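Local coordinates for nucleocapsid protein (Sin Nombre virus, PDB 2IC6) that probably packages the viral RNA genome, its N-terminal domain forming an antiparallel coiled coil, at residues Val22-Lys27 against Arg51-Ala56. The protein carries 1 engineered substitution. Numbering follows the deposited sequence. Where two conformers were deposited one is given.
Sequences VTTRQK and RAAVSA
In the antiparallel coiled-coil hairpin of helices 6-37 and 41-74, Thr24 and Arg25 meet Ala53 and Val54. The short axes of Val22-Lys27 and Arg51-Ala56 approach to 9.0 Å, and their N-to-C directions differ by 155°, which establishes the antiparallel sense. Thr24 and Val54 set the register, with their CA atoms 6.0 Å apart, and both direct CB at the opposing helix. Their side chains pass alongside each other in opposite directions. In the conformer given, one of two for this threonine, the methyl does the touching: Thr24 CG2 lies 3.6 Å from Ala53 CB and 3.8 Å from Val54 CG2. There chi1 of -51° puts CG2 anti to the backbone N and OG1 beside that N, where the hydroxyl hydrogen-bonds to Arg20 O of the same helix. Val54 is buried and uses both branches. Val54 CG2 also lies 3.7 Å from Thr24 O. The Arg25 side chain crosses the valine at about a right angle; its CG meets both methyls, but CG1 alone faces the guanidinium. Val54 CG1 lies 3.5 Å above the Arg25 guanidinium plane, off-centre. The distance from Val54 CG1 to Arg25 NH1 is 3.7 Å. The extended run from CG to NE carries Arg25 across the flank of the interface, and NH1 forms a salt bridge with Glu58 of the partner helix, which probably steadies the guanidinium over the methyl. Leu21 and Leu28 of helix 6-37 also touch Val54, and Leu57 of helix 41-74 touches Thr24. A buried valine packed on a threonine methyl, flanked by an arginine, fits the interface of a two-helix antiparallel coiled coil.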
loop_
_atom_site.group_PDB
_atom_site.type_symbol
_atom_site.label_atom_id
_atom_site.label_comp_id
_atom_site.label_asym_id
_atom_site.label_seq_id
_atom_site.Cartn_x
_atom_site.Cartn_y
_atom_site.Cartn_z
ATOM N N VAL A 22 2.900 5.307 -0.431
ATOM C CA VAL A 22 4.075 5.979 -1.012
ATOM C C VAL A 22 5.354 5.580 -0.260
ATOM O O VAL A 22 6.370 5.246 -0.874
ATOM C CB VAL A 22 3.896 7.491 -1.011
ATOM C CG1 VAL A 22 5.220 8.220 -1.322
ATOM C CG2 VAL A 22 2.812 7.883 -2.018
ATOM N N THR A 23 5.365 5.639 1.074
ATOM C CA THR A 23 6.566 5.349 1.786
ATOM C C THR A 23 6.925 3.871 1.676
ATOM O O THR A 23 8.127 3.518 1.500
ATOM C CB THR A 23 6.445 5.821 3.233
ATOM O OG1 THR A 23 5.426 5.232 3.908
ATOM C CG2 THR A 23 6.211 7.268 3.259
ATOM N N THR A 24 5.942 2.990 1.736
ATOM C CA THR A 24 6.198 1.565 1.592
ATOM C C THR A 24 6.685 1.233 0.200
ATOM O O THR A 24 7.564 0.377 0.015
ATOM C CB THR A 24 5.017 0.725 2.027
ATOM O OG1 THR A 24 4.598 1.132 3.338
ATOM C CG2 THR A 24 5.453 -0.697 2.223
ATOM N N ARG A 25 6.149 1.887 -0.818
ATOM C CA ARG A 25 6.629 1.676 -2.180
ATOM C C ARG A 25 8.059 2.152 -2.341
ATOM O O ARG A 25 8.816 1.536 -3.113
ATOM C CB ARG A 25 5.696 2.308 -3.222
ATOM C CG ARG A 25 4.566 1.444 -3.628
ATOM C CD ARG A 25 3.712 1.980 -4.785
ATOM N NE ARG A 25 2.878 0.897 -5.447
ATOM C CZ ARG A 25 3.369 -0.070 -6.222
ATOM N NH1 ARG A 25 2.610 -1.033 -6.609
ATOM N NH2 ARG A 25 4.659 -0.065 -6.644
ATOM N N GLN A 26 8.474 3.193 -1.654
ATOM C CA GLN A 26 9.890 3.595 -1.734
ATOM C C GLN A 26 10.773 2.509 -1.143
ATOM O O GLN A 26 11.815 2.164 -1.685
ATOM C CB GLN A 26 10.120 4.958 -1.063
ATOM C CG GLN A 26 11.565 5.355 -1.189
ATOM C CD GLN A 26 12.023 5.495 -2.603
ATOM O OE1 GLN A 26 11.379 6.151 -3.394
ATOM N NE2 GLN A 26 13.133 4.866 -2.946
ATOM N N LYS A 27 10.358 1.958 -0.007
ATOM C CA LYS A 27 11.091 0.857 0.604
ATOM C C LYS A 27 11.150 -0.362 -0.332
ATOM O O LYS A 27 12.157 -1.045 -0.411
ATOM C CB LYS A 27 10.456 0.509 1.968
ATOM C CG LYS A 27 10.587 1.591 3.018
ATOM C CD LYS A 27 9.720 1.310 4.212
ATOM C CE LYS A 27 9.872 2.293 5.290
ATOM N NZ LYS A 27 10.905 1.728 6.188
ATOM N N ARG A 51 7.244 -6.400 -0.825
ATOM C CA ARG A 51 6.182 -6.648 -1.817
ATOM C C ARG A 51 4.875 -6.875 -1.118
ATOM O O ARG A 51 3.826 -6.350 -1.499
ATOM C CB ARG A 51 6.566 -7.804 -2.734
ATOM C CG ARG A 51 7.575 -7.446 -3.752
ATOM C CD ARG A 51 8.016 -8.662 -4.548
ATOM N NE ARG A 51 8.861 -8.226 -5.669
ATOM C CZ ARG A 51 9.422 -9.069 -6.531
ATOM N NH1 ARG A 51 9.322 -10.354 -6.329
ATOM N NH2 ARG A 51 10.059 -8.586 -7.617
ATOM N N ALA A 52 4.867 -7.726 -0.098
ATOM C CA ALA A 52 3.623 -8.068 0.599
ATOM C C ALA A 52 3.042 -6.856 1.274
ATOM O O ALA A 52 1.820 -6.683 1.351
ATOM C CB ALA A 52 3.846 -9.246 1.612
ATOM N N ALA A 53 3.893 -5.992 1.839
ATOM C CA ALA A 53 3.419 -4.808 2.507
ATOM C C ALA A 53 2.723 -3.870 1.515
ATOM O O ALA A 53 1.642 -3.311 1.848
ATOM C CB ALA A 53 4.580 -4.088 3.231
ATOM N N VAL A 54 3.322 -3.661 0.368
ATOM C CA VAL A 54 2.696 -2.825 -0.646
ATOM C C VAL A 54 1.388 -3.391 -1.136
ATOM O O VAL A 54 0.380 -2.690 -1.237
ATOM C CB VAL A 54 3.695 -2.613 -1.826
ATOM C CG1 VAL A 54 2.992 -2.041 -3.071
ATOM C CG2 VAL A 54 4.854 -1.685 -1.365
ATOM N N SER A 55 1.376 -4.678 -1.441
ATOM C CA SER A 55 0.163 -5.303 -1.947
ATOM C C SER A 55 -0.955 -5.289 -0.933
ATOM O O SER A 55 -2.103 -5.042 -1.303
ATOM C CB SER A 55 0.434 -6.793 -2.260
ATOM O OG SER A 55 1.242 -7.009 -3.405
ATOM N N ALA A 56 -0.616 -5.495 0.339
ATOM C CA ALA A 56 -1.628 -5.452 1.366
ATOM C C ALA A 56 -2.238 -4.070 1.491
ATOM O O ALA A 56 -3.454 -3.924 1.685
ATOM C CB ALA A 56 -1.072 -5.933 2.692
#